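Side-chain contacts in phospholethanolamine N-methyltransferase 2 (PDB 4KRI), which probably transfers methyl groups from S-adenosylmethionine to phosphomonomethylethanolamine and related phosphobases in nematode phosphocholine biosynthesis: residues T305-L308 / F309-Y313; I379-E382 / E383-R386; W207-N210 / L211-L214. One frame throughout, in Å; residues are numbered along the deposited sequence.

Contact 1: T305-L308 / F309-Y313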
ATOM      1  N   THR A 305      12.606   2.974 -11.165  1.00 29.33           N
ATOM      2  CA  THR A 305      13.376   1.980 -10.409  1.00 29.33           C
ATOM      3  C   THR A 305      14.511   2.601  -9.586  1.00 26.89           C
ATOM      4  O   THR A 305      14.751   2.195  -8.438  1.00 25.97           O
ATOM      5  CB  THR A 305      13.950   0.904 -11.344  1.00 32.74           C
ATOM      6  OG1 THR A 305      12.941   0.491 -12.271  1.00 32.10           O
ATOM      7  CG2 THR A 305      14.425  -0.298 -10.546  1.00 27.81           C
ATOM      8  N   ASP A 306      15.207   3.586 -10.158  1.00 25.21           N
ATOM      9  CA  ASP A 306      16.260   4.303  -9.419  1.00 28.75           C
ATOM     10  C   ASP A 306      15.753   4.889  -8.092  1.00 29.04           C
ATOM     11  O   ASP A 306      16.388   4.723  -7.045  1.00 25.47           O
ATOM     12  CB  ASP A 306      16.857   5.418 -10.277  1.00 29.65           C
ATOM     13  CG  ASP A 306      17.914   6.231  -9.538  1.00 50.26           C
ATOM     14  OD1 ASP A 306      17.565   7.292  -8.966  1.00 54.66           O
ATOM     15  OD2 ASP A 306      19.101   5.817  -9.537  1.00 54.47           O
ATOM     16  N   LYS A 307      14.620   5.585  -8.140  1.00 25.04           N
ATOM     17  CA  LYS A 307      14.071   6.183  -6.931  1.00 22.63           C
ATOM     18  C   LYS A 307      13.695   5.088  -5.943  1.00 23.77           C
ATOM     19  O   LYS A 307      13.988   5.202  -4.761  1.00 22.88           O
ATOM     20  CB  LYS A 307      12.851   7.063  -7.246  1.00 27.56           C
ATOM     21  CG  LYS A 307      12.197   7.653  -5.993  1.00 31.63           C
ATOM     22  CD  LYS A 307      10.913   8.407  -6.299  1.00 39.40           C
ATOM     23  CE  LYS A 307      11.189   9.802  -6.832  1.00 55.97           C
ATOM     24  NZ  LYS A 307       9.984  10.685  -6.723  1.00 62.31           N
ATOM     25  N   LEU A 308      13.050   4.036  -6.436  1.00 24.70           N
ATOM     26  CA  LEU A 308      12.632   2.934  -5.574  1.00 22.90           C
ATOM     27  C   LEU A 308      13.824   2.299  -4.890  1.00 22.72           C
ATOM     28  O   LEU A 308      13.800   2.063  -3.680  1.00 19.24           O
ATOM     29  CB  LEU A 308      11.896   1.866  -6.378  1.00 19.49           C
ATOM     30  CG  LEU A 308      11.449   0.666  -5.542  1.00 27.48           C
ATOM     31  CD1 LEU A 308      10.349   1.049  -4.571  1.00 26.22           C
ATOM     32  CD2 LEU A 308      10.988  -0.436  -6.469  1.00 30.91           C
ATOM     33  N   PHE A 309      14.870   2.022  -5.664  1.00 22.41           N
ATOM     34  CA  PHE A 309      16.059   1.391  -5.092  1.00 24.63           C
ATOM     35  C   PHE A 309      16.759   2.272  -4.064  1.00 22.66           C
ATOM     36  O   PHE A 309      17.261   1.761  -3.060  1.00 23.21           O
ATOM     37  CB  PHE A 309      17.042   0.924  -6.186  1.00 24.37           C
ATOM     38  CG  PHE A 309      16.695  -0.421  -6.797  1.00 25.05           C
ATOM     39  CD1 PHE A 309      15.380  -0.865  -6.860  1.00 28.18           C
ATOM     40  CD2 PHE A 309      17.695  -1.243  -7.294  1.00 31.41           C
ATOM     41  CE1 PHE A 309      15.063  -2.099  -7.429  1.00 26.83           C
ATOM     42  CE2 PHE A 309      17.388  -2.478  -7.865  1.00 32.04           C
ATOM     43  CZ  PHE A 309      16.071  -2.910  -7.922  1.00 26.69           C
ATOM     44  N   SER A 310      16.790   3.588  -4.286  1.00 22.37           N
ATOM     45  CA  SER A 310      17.395   4.493  -3.299  1.00 22.64           C
ATOM     46  C   SER A 310      16.570   4.537  -2.012  1.00 21.52           C
ATOM     47  O   SER A 310      17.122   4.611  -0.911  1.00 25.81           O
ATOM     48  CB  SER A 310      17.556   5.907  -3.859  1.00 33.70           C
ATOM     49  OG  SER A 310      16.301   6.557  -3.923  1.00 44.49           O
ATOM     50  N   ARG A 311      15.244   4.475  -2.153  1.00 21.74           N
ATOM     51  CA  ARG A 311      14.368   4.432  -0.985  1.00 22.79           C
ATOM     52  C   ARG A 311      14.522   3.132  -0.190  1.00 22.52           C
ATOM     53  O   ARG A 311      14.518   3.136   1.050  1.00 22.19           O
ATOM     54  CB  ARG A 311      12.909   4.597  -1.409  1.00 24.62           C
ATOM     55  CG  ARG A 311      12.574   5.941  -2.012  1.00 35.72           C
ATOM     56  CD  ARG A 311      11.242   6.410  -1.444  1.00 56.26           C
ATOM     57  NE  ARG A 311      10.828   7.726  -1.924  1.00 63.72           N
ATOM     58  CZ  ARG A 311      11.515   8.847  -1.731  1.00 61.68           C
ATOM     59  NH1 ARG A 311      12.673   8.818  -1.083  1.00 62.29           N
ATOM     60  NH2 ARG A 311      11.050  10.000  -2.197  1.00 57.57           N
ATOM     61  N   ILE A 312      14.661   2.021  -0.899  1.00 21.00           N
ATOM     62  CA  ILE A 312      14.924   0.735  -0.265  1.00 19.42           C
ATOM     63  C   ILE A 312      16.263   0.754   0.463  1.00 22.71           C
ATOM     64  O   ILE A 312      16.364   0.322   1.614  1.00 21.27           O
ATOM     65  CB  ILE A 312      14.904  -0.407  -1.310  1.00 22.59           C
ATOM     66  CG1 ILE A 312      13.478  -0.664  -1.784  1.00 21.78           C
ATOM     67  CG2 ILE A 312      15.550  -1.672  -0.758  1.00 20.49           C
ATOM     68  CD1 ILE A 312      13.394  -1.617  -2.962  1.00 22.22           C
ATOM     69  N   TYR A 313      17.303   1.247  -0.210  1.00 20.80           N
ATOM     70  CA  TYR A 313      18.615   1.368   0.409  1.00 20.99           C
ATOM     71  C   TYR A 313      18.541   2.183   1.699  1.00 21.38           C
ATOM     72  O   TYR A 313      19.131   1.812   2.721  1.00 21.95           O
ATOM     73  CB  TYR A 313      19.582   2.014  -0.590  1.00 21.19           C
ATOM     74  CG  TYR A 313      21.017   2.050  -0.140  1.00 23.13           C
ATOM     75  CD1 TYR A 313      21.908   1.071  -0.545  1.00 25.08           C
ATOM     76  CD2 TYR A 313      21.488   3.069   0.678  1.00 25.72           C
ATOM     77  CE1 TYR A 313      23.243   1.108  -0.143  1.00 25.01           C
ATOM     78  CE2 TYR A 313      22.815   3.109   1.086  1.00 29.72           C
ATOM     79  CZ  TYR A 313      23.682   2.121   0.670  1.00 28.61           C
ATOM     80  OH  TYR A 313      25.003   2.151   1.069  1.00 32.29           O
TER
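The F309 ring carries the CG2 methyl of T305 over one face: CG2 lies 4.0 Å from the ring centroid and 24° off the normal, a CH-pi contact displaced toward the CD1-CE1 side. Near the ring plane, at its edge, sits the carbonyl carbon of L308. F427 adds a second aromatic ring, nearly parallel to that of F309. T305 and F309 run side by side because CG2 takes the position trans to the T305 backbone N while the F309 ring swings back beside its own N (chi1 -82°). The guanidinium of R311 has K307 CG over one face, 4.2 Å above its plane and off-centre. Its NE is fixed by the carbonyl of C281, and R311 NH2 stays 4.7 Å from K307 NZ, the two charged ends not in contact.

Between these flat groups, K307 O is gripped twice. S310 OG donates to it at 2.8 Å, approaching well off the C=O direction, whereas R311 N donates to K307 O at 3.0 Å from a more nearly linear position. The hydroxyl can do this because chi1 of S310 (74°) places OG between the backbone N and carbonyl carbon, turned back to the preceding turn. On the buried flank, L308 CG meets I312 CD1 at 4.0 Å, and the L308 side chain comes within about 6 Å of the bound S-adenosylhomocysteine.

I312 and F309 also rest on V322 and I324 of strand 320-329. Pairs spaced by four residues, with F309 N bonded to T305 O, mark a regular alpha-helix. Helix 305-315 connects the parallel strands 290-296 and 320-329, the beta-alpha-beta crossover characteristic of Rossmann-like methyltransferase domains.

Contact 2: I379-E382 / E383-R386; sequences ILLE and ERER
E383 folds back along I379 on the preceding turn of the alpha-helix 373-389, a side-by-side pairing of residues four apart. Starting from the backbone, E383 CB lies 3.2 Å from the carbonyl oxygen of I379, the same oxygen that accepts the straight bond from E383 N (2.8 Å, 167° at the hydrogen). CG stays close to that carbonyl oxygen, 3.3 Å from I379 O. The chain then runs extended, and CD reaches the CG2 methyl of I379 at 3.4 Å. At the tip, OE1 also touches I379 CG2, at 3.3 Å, but its polar partner is the backbone N of G205; OE2 receives the indole NE1 of W410. The buried carboxylate is thus bonded at both oxygens, which should fix its rotation and favour the charged form. With chi1 at -77°, CG stands beside the backbone N, the torsion that lays the chain alongside I379.

The W410 bond joins helix 373-389 to helix 400-418, on which L380 packs through W410, L414 and I417, and the G205 bond ties it to the start of helix 206-215. The L380 side chain lies about 6 Å from the bound phosphomonomethylethanolamine.

The other flanks are more polar. E382 OE2 and R386 NH1 stand 4.3 Å apart, beyond a salt bridge, with their planar groups 69° from parallel; R386 NH2 bonds instead to the carbonyl of I196. On the exposed side a water donates to L381 O at 2.8 Å, while its bonds to R384 NH2 and E385 OE1 are weak.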
ATOM      1  N   ILE A 379       5.293 -23.042 -13.739  1.00 31.06           N
ATOM      2  CA  ILE A 379       4.196 -22.544 -12.922  1.00 34.71           C
ATOM      3  C   ILE A 379       2.964 -22.229 -13.777  1.00 35.84           C
ATOM      4  O   ILE A 379       1.840 -22.595 -13.416  1.00 31.12           O
ATOM      5  CB  ILE A 379       4.620 -21.300 -12.100  1.00 27.97           C
ATOM      6  CG1 ILE A 379       5.609 -21.704 -10.998  1.00 27.15           C
ATOM      7  CG2 ILE A 379       3.405 -20.639 -11.483  1.00 26.82           C
ATOM      8  CD1 ILE A 379       6.372 -20.546 -10.364  1.00 27.57           C
ATOM      9  N   LEU A 380       3.174 -21.574 -14.917  1.00 28.59           N
ATOM     10  CA  LEU A 380       2.057 -21.223 -15.794  1.00 36.08           C
ATOM     11  C   LEU A 380       1.343 -22.475 -16.281  1.00 39.45           C
ATOM     12  O   LEU A 380       0.109 -22.518 -16.336  1.00 36.73           O
ATOM     13  CB  LEU A 380       2.536 -20.392 -16.987  1.00 33.23           C
ATOM     14  CG  LEU A 380       3.002 -18.957 -16.713  1.00 35.57           C
ATOM     15  CD1 LEU A 380       3.721 -18.407 -17.934  1.00 40.61           C
ATOM     16  CD2 LEU A 380       1.828 -18.071 -16.361  1.00 36.57           C
ATOM     17  N   LEU A 381       2.119 -23.502 -16.613  1.00 38.91           N
ATOM     18  CA  LEU A 381       1.549 -24.768 -17.089  1.00 42.79           C
ATOM     19  C   LEU A 381       0.724 -25.484 -16.018  1.00 46.58           C
ATOM     20  O   LEU A 381      -0.355 -26.012 -16.304  1.00 44.26           O
ATOM     21  CB  LEU A 381       2.651 -25.706 -17.586  1.00 37.32           C
ATOM     22  CG  LEU A 381       3.352 -25.267 -18.870  1.00 39.16           C
ATOM     23  CD1 LEU A 381       4.550 -26.155 -19.179  1.00 44.27           C
ATOM     24  CD2 LEU A 381       2.366 -25.286 -20.020  1.00 37.91           C
ATOM     25  N   GLU A 382       1.255 -25.520 -14.799  1.00 40.13           N
ATOM     26  CA  GLU A 382       0.585 -26.158 -13.670  1.00 43.57           C
ATOM     27  C   GLU A 382      -0.679 -25.392 -13.327  1.00 39.98           C
ATOM     28  O   GLU A 382      -1.755 -25.973 -13.167  1.00 40.88           O
ATOM     29  CB  GLU A 382       1.523 -26.186 -12.460  1.00 44.71           C
ATOM     30  CG  GLU A 382       0.920 -26.783 -11.193  1.00 56.54           C
ATOM     31  CD  GLU A 382       1.967 -27.067 -10.125  1.00 63.60           C
ATOM     32  OE1 GLU A 382       3.145 -26.688 -10.324  1.00 61.47           O
ATOM     33  OE2 GLU A 382       1.614 -27.674  -9.088  1.00 66.18           O
ATOM     34  N   GLU A 383      -0.538 -24.076 -13.206  1.00 37.66           N
ATOM     35  CA  GLU A 383      -1.670 -23.217 -12.903  1.00 42.92           C
ATOM     36  C   GLU A 383      -2.785 -23.405 -13.930  1.00 42.61           C
ATOM     37  O   GLU A 383      -3.952 -23.552 -13.564  1.00 43.15           O
ATOM     38  CB  GLU A 383      -1.215 -21.751 -12.798  1.00 35.65           C
ATOM     39  CG  GLU A 383      -0.512 -21.445 -11.466  1.00 32.84           C
ATOM     40  CD  GLU A 383       0.088 -20.045 -11.390  1.00 34.64           C
ATOM     41  OE1 GLU A 383       0.500 -19.641 -10.283  1.00 36.90           O
ATOM     42  OE2 GLU A 383       0.174 -19.358 -12.432  1.00 35.17           O
ATOM     43  N   ARG A 384      -2.429 -23.448 -15.210  1.00 35.69           N
ATOM     44  CA  ARG A 384      -3.450 -23.566 -16.250  1.00 43.22           C
ATOM     45  C   ARG A 384      -4.177 -24.907 -16.251  1.00 46.05           C
ATOM     46  O   ARG A 384      -5.379 -24.960 -16.524  1.00 53.07           O
ATOM     47  CB  ARG A 384      -2.900 -23.271 -17.646  1.00 50.21           C
ATOM     48  CG  ARG A 384      -4.015 -23.084 -18.671  1.00 56.32           C
ATOM     49  CD  ARG A 384      -3.477 -22.983 -20.066  1.00 58.49           C
ATOM     50  NE  ARG A 384      -2.724 -24.180 -20.415  1.00 60.78           N
ATOM     51  CZ  ARG A 384      -2.082 -24.342 -21.564  1.00 69.51           C
ATOM     52  NH1 ARG A 384      -2.112 -23.381 -22.478  1.00 71.42           N
ATOM     53  NH2 ARG A 384      -1.417 -25.464 -21.803  1.00 67.99           N
ATOM     54  N   GLU A 385      -3.470 -25.992 -15.951  1.00 42.08           N
ATOM     55  CA  GLU A 385      -4.154 -27.280 -15.900  1.00 50.54           C
ATOM     56  C   GLU A 385      -5.162 -27.244 -14.756  1.00 51.24           C
ATOM     57  O   GLU A 385      -6.197 -27.900 -14.810  1.00 46.61           O
ATOM     58  CB  GLU A 385      -3.173 -28.442 -15.734  1.00 56.52           C
ATOM     59  CG  GLU A 385      -3.762 -29.798 -16.126  1.00 64.94           C
ATOM     60  CD  GLU A 385      -4.182 -29.868 -17.594  1.00 67.13           C
ATOM     61  OE1 GLU A 385      -3.602 -29.130 -18.426  1.00 66.45           O
ATOM     62  OE2 GLU A 385      -5.094 -30.661 -17.916  1.00 65.38           O
ATOM     63  N   ARG A 386      -4.866 -26.440 -13.736  1.00 52.26           N
ATOM     64  CA  ARG A 386      -5.760 -26.286 -12.588  1.00 52.18           C
ATOM     65  C   ARG A 386      -7.054 -25.519 -12.919  1.00 57.12           C
ATOM     66  O   ARG A 386      -8.141 -26.005 -12.606  1.00 64.09           O
ATOM     67  CB  ARG A 386      -5.019 -25.661 -11.400  1.00 53.66           C
ATOM     68  CG  ARG A 386      -5.606 -26.011 -10.037  1.00 52.03           C
ATOM     69  CD  ARG A 386      -4.557 -25.906  -8.933  1.00 55.80           C
ATOM     70  NE  ARG A 386      -4.058 -24.541  -8.763  1.00 59.47           N
ATOM     71  CZ  ARG A 386      -2.769 -24.223  -8.672  1.00 61.22           C
ATOM     72  NH1 ARG A 386      -1.846 -25.173  -8.731  1.00 59.16           N
ATOM     73  NH2 ARG A 386      -2.403 -22.956  -8.515  1.00 57.78           N
TER
HETATM   74  O   HOH W   1      -0.965 -27.090 -18.862  1.00 51.07           O

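Contact 3: W207-N210 / L211-L214; sequences WNQN and LAIL
N210 lays its amide nitrogen against the isobutyl group of L214, ND2 coming 3.7 Å from CD1 and 4.0 Å from CG. This i to i+4 pairing belongs to the alpha-helix 206-215, whose regular bonding is plain from L214 N donating to N210 O at 2.9 Å with 162° at the hydrogen. The two side chains pass at a slant to each other, with CG of N210 trans to its backbone N (chi1 -161°) and the amide turned so that ND2, not OD1, faces the leucine. That turn is set from outside: ND2 donates to the Q239 side chain and OD1 accepts from NH1 of R296. Both ends of this buried amide are therefore satisfied, and the leucine contact is van der Waals only. The N210 side chain lies about 5 Å from the bound S-adenosylhomocysteine, close to the cofactor pocket of the Rossmann-like domain.

Q209 repeats the pattern one residue earlier. Its chain bends at chi2 (65°), so that NE2 approaches I213 CG1 at 3.8 Å, while OE1 is held by NE of R375. I213 CG1 also presses on the carbonyl oxygen of Q209, 3.3 Å away.

On its buried faces the helix rests against two strands and a helix. I213 reaches F294 and R296 of strand 290-296 and L323 and T325 of strand 320-329, whereas L211 and L214 lean on F244 of helix 235-244. Q239 of that helix holds the backbone as well as the N210 side chain: W207 O accepts from L211 N at 3.0 Å within the helix and also from the side-chain NE2 of Q239.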
ATOM      1  N   TRP A 207       1.596 -20.420  -2.275  1.00 22.86           N
ATOM      2  CA  TRP A 207       2.276 -20.590  -0.977  1.00 23.70           C
ATOM      3  C   TRP A 207       3.624 -21.303  -1.126  1.00 26.25           C
ATOM      4  O   TRP A 207       4.634 -20.847  -0.607  1.00 24.28           O
ATOM      5  CB  TRP A 207       1.378 -21.374  -0.009  1.00 26.63           C
ATOM      6  CG  TRP A 207       2.090 -21.876   1.249  1.00 30.21           C
ATOM      7  CD1 TRP A 207       2.922 -22.964   1.355  1.00 36.85           C
ATOM      8  CD2 TRP A 207       1.991 -21.324   2.563  1.00 32.40           C
ATOM      9  NE1 TRP A 207       3.359 -23.101   2.649  1.00 38.20           N
ATOM     10  CE2 TRP A 207       2.800 -22.111   3.414  1.00 33.69           C
ATOM     11  CE3 TRP A 207       1.307 -20.237   3.103  1.00 33.29           C
ATOM     12  CZ2 TRP A 207       2.941 -21.837   4.774  1.00 36.23           C
ATOM     13  CZ3 TRP A 207       1.445 -19.968   4.452  1.00 43.52           C
ATOM     14  CH2 TRP A 207       2.253 -20.765   5.275  1.00 44.20           C
ATOM     15  N   ASN A 208       3.641 -22.426  -1.834  1.00 28.59           N
ATOM     16  CA  ASN A 208       4.874 -23.192  -1.954  1.00 25.73           C
ATOM     17  C   ASN A 208       5.974 -22.401  -2.648  1.00 28.30           C
ATOM     18  O   ASN A 208       7.147 -22.505  -2.286  1.00 27.19           O
ATOM     19  CB  ASN A 208       4.636 -24.500  -2.706  1.00 31.49           C
ATOM     20  CG  ASN A 208       3.850 -25.501  -1.896  1.00 36.34           C
ATOM     21  OD1 ASN A 208       3.868 -25.465  -0.665  1.00 35.34           O
ATOM     22  ND2 ASN A 208       3.171 -26.416  -2.580  1.00 41.35           N
ATOM     23  N   GLN A 209       5.610 -21.620  -3.657  1.00 25.46           N
ATOM     24  CA  GLN A 209       6.636 -20.889  -4.391  1.00 27.11           C
ATOM     25  C   GLN A 209       7.149 -19.733  -3.558  1.00 24.56           C
ATOM     26  O   GLN A 209       8.350 -19.467  -3.531  1.00 25.68           O
ATOM     27  CB  GLN A 209       6.122 -20.373  -5.733  1.00 27.52           C
ATOM     28  CG  GLN A 209       7.191 -19.661  -6.557  1.00 26.02           C
ATOM     29  CD  GLN A 209       8.324 -20.588  -6.998  1.00 26.97           C
ATOM     30  OE1 GLN A 209       8.083 -21.695  -7.474  1.00 29.71           O
ATOM     31  NE2 GLN A 209       9.568 -20.128  -6.851  1.00 31.70           N
ATOM     32  N   ASN A 210       6.247 -19.039  -2.882  1.00 23.67           N
ATOM     33  CA  ASN A 210       6.695 -17.938  -2.043  1.00 21.58           C
ATOM     34  C   ASN A 210       7.627 -18.412  -0.932  1.00 21.81           C
ATOM     35  O   ASN A 210       8.569 -17.708  -0.560  1.00 24.92           O
ATOM     36  CB  ASN A 210       5.525 -17.146  -1.474  1.00 21.59           C
ATOM     37  CG  ASN A 210       5.947 -15.776  -1.015  1.00 22.04           C
ATOM     38  OD1 ASN A 210       6.299 -14.925  -1.839  1.00 29.10           O
ATOM     39  ND2 ASN A 210       5.960 -15.562   0.295  1.00 22.63           N
ATOM     40  N   LEU A 211       7.393 -19.613  -0.417  1.00 25.30           N
ATOM     41  CA  LEU A 211       8.267 -20.128   0.633  1.00 27.40           C
ATOM     42  C   LEU A 211       9.666 -20.387   0.081  1.00 29.98           C
ATOM     43  O   LEU A 211      10.668 -20.112   0.740  1.00 27.41           O
ATOM     44  CB  LEU A 211       7.700 -21.413   1.241  1.00 29.62           C
ATOM     45  CG  LEU A 211       8.505 -22.010   2.392  1.00 36.51           C
ATOM     46  CD1 LEU A 211       8.489 -21.061   3.589  1.00 31.94           C
ATOM     47  CD2 LEU A 211       7.956 -23.370   2.784  1.00 37.46           C
ATOM     48  N   ALA A 212       9.729 -20.918  -1.134  1.00 27.30           N
ATOM     49  CA  ALA A 212      11.011 -21.186  -1.777  1.00 26.11           C
ATOM     50  C   ALA A 212      11.777 -19.879  -1.995  1.00 30.75           C
ATOM     51  O   ALA A 212      12.988 -19.827  -1.800  1.00 27.76           O
ATOM     52  CB  ALA A 212      10.798 -21.924  -3.095  1.00 27.93           C
ATOM     53  N   ILE A 213      11.062 -18.820  -2.375  1.00 25.92           N
ATOM     54  CA  ILE A 213      11.690 -17.512  -2.569  1.00 25.46           C
ATOM     55  C   ILE A 213      12.189 -16.924  -1.246  1.00 24.05           C
ATOM     56  O   ILE A 213      13.307 -16.409  -1.173  1.00 27.22           O
ATOM     57  CB  ILE A 213      10.721 -16.539  -3.266  1.00 26.81           C
ATOM     58  CG1 ILE A 213      10.365 -17.104  -4.639  1.00 29.29           C
ATOM     59  CG2 ILE A 213      11.323 -15.149  -3.402  1.00 27.69           C
ATOM     60  CD1 ILE A 213       9.550 -16.194  -5.468  1.00 45.34           C
ATOM     61  N   LEU A 214      11.378 -17.013  -0.194  1.00 25.17           N
ATOM     62  CA  LEU A 214      11.785 -16.485   1.112  1.00 25.13           C
ATOM     63  C   LEU A 214      13.068 -17.127   1.622  1.00 22.97           C
ATOM     64  O   LEU A 214      13.887 -16.475   2.275  1.00 25.52           O
ATOM     65  CB  LEU A 214      10.685 -16.695   2.150  1.00 21.16           C
ATOM     66  CG  LEU A 214       9.514 -15.729   2.016  1.00 23.96           C
ATOM     67  CD1 LEU A 214       8.427 -16.073   3.044  1.00 27.59           C
ATOM     68  CD2 LEU A 214       9.992 -14.290   2.195  1.00 29.22           C
TER

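Overall arrangement
From the N terminus, contact 3 (207-214) comes first, contact 1 (305-313) follows and contact 2 (379-386) comes last. Each stays within a single helix, so none closes a long loop, and they run in series without nesting or crossing. Contacts 2 and 3 are neighbours, their centres 16 Å apart, and pack directly where I379 CD1 meets Q209 OE1 at 3.5 Å. Contact 1 touches neither: its centre is 24 Å from that of contact 3 and 33 Å from that of contact 2. Strand 320-329 links contacts 1 and 3, receiving residues of both helices at alternating positions, consistent with its two opposite faces. Contact 2 belongs to the region beside the phosphobase pocket.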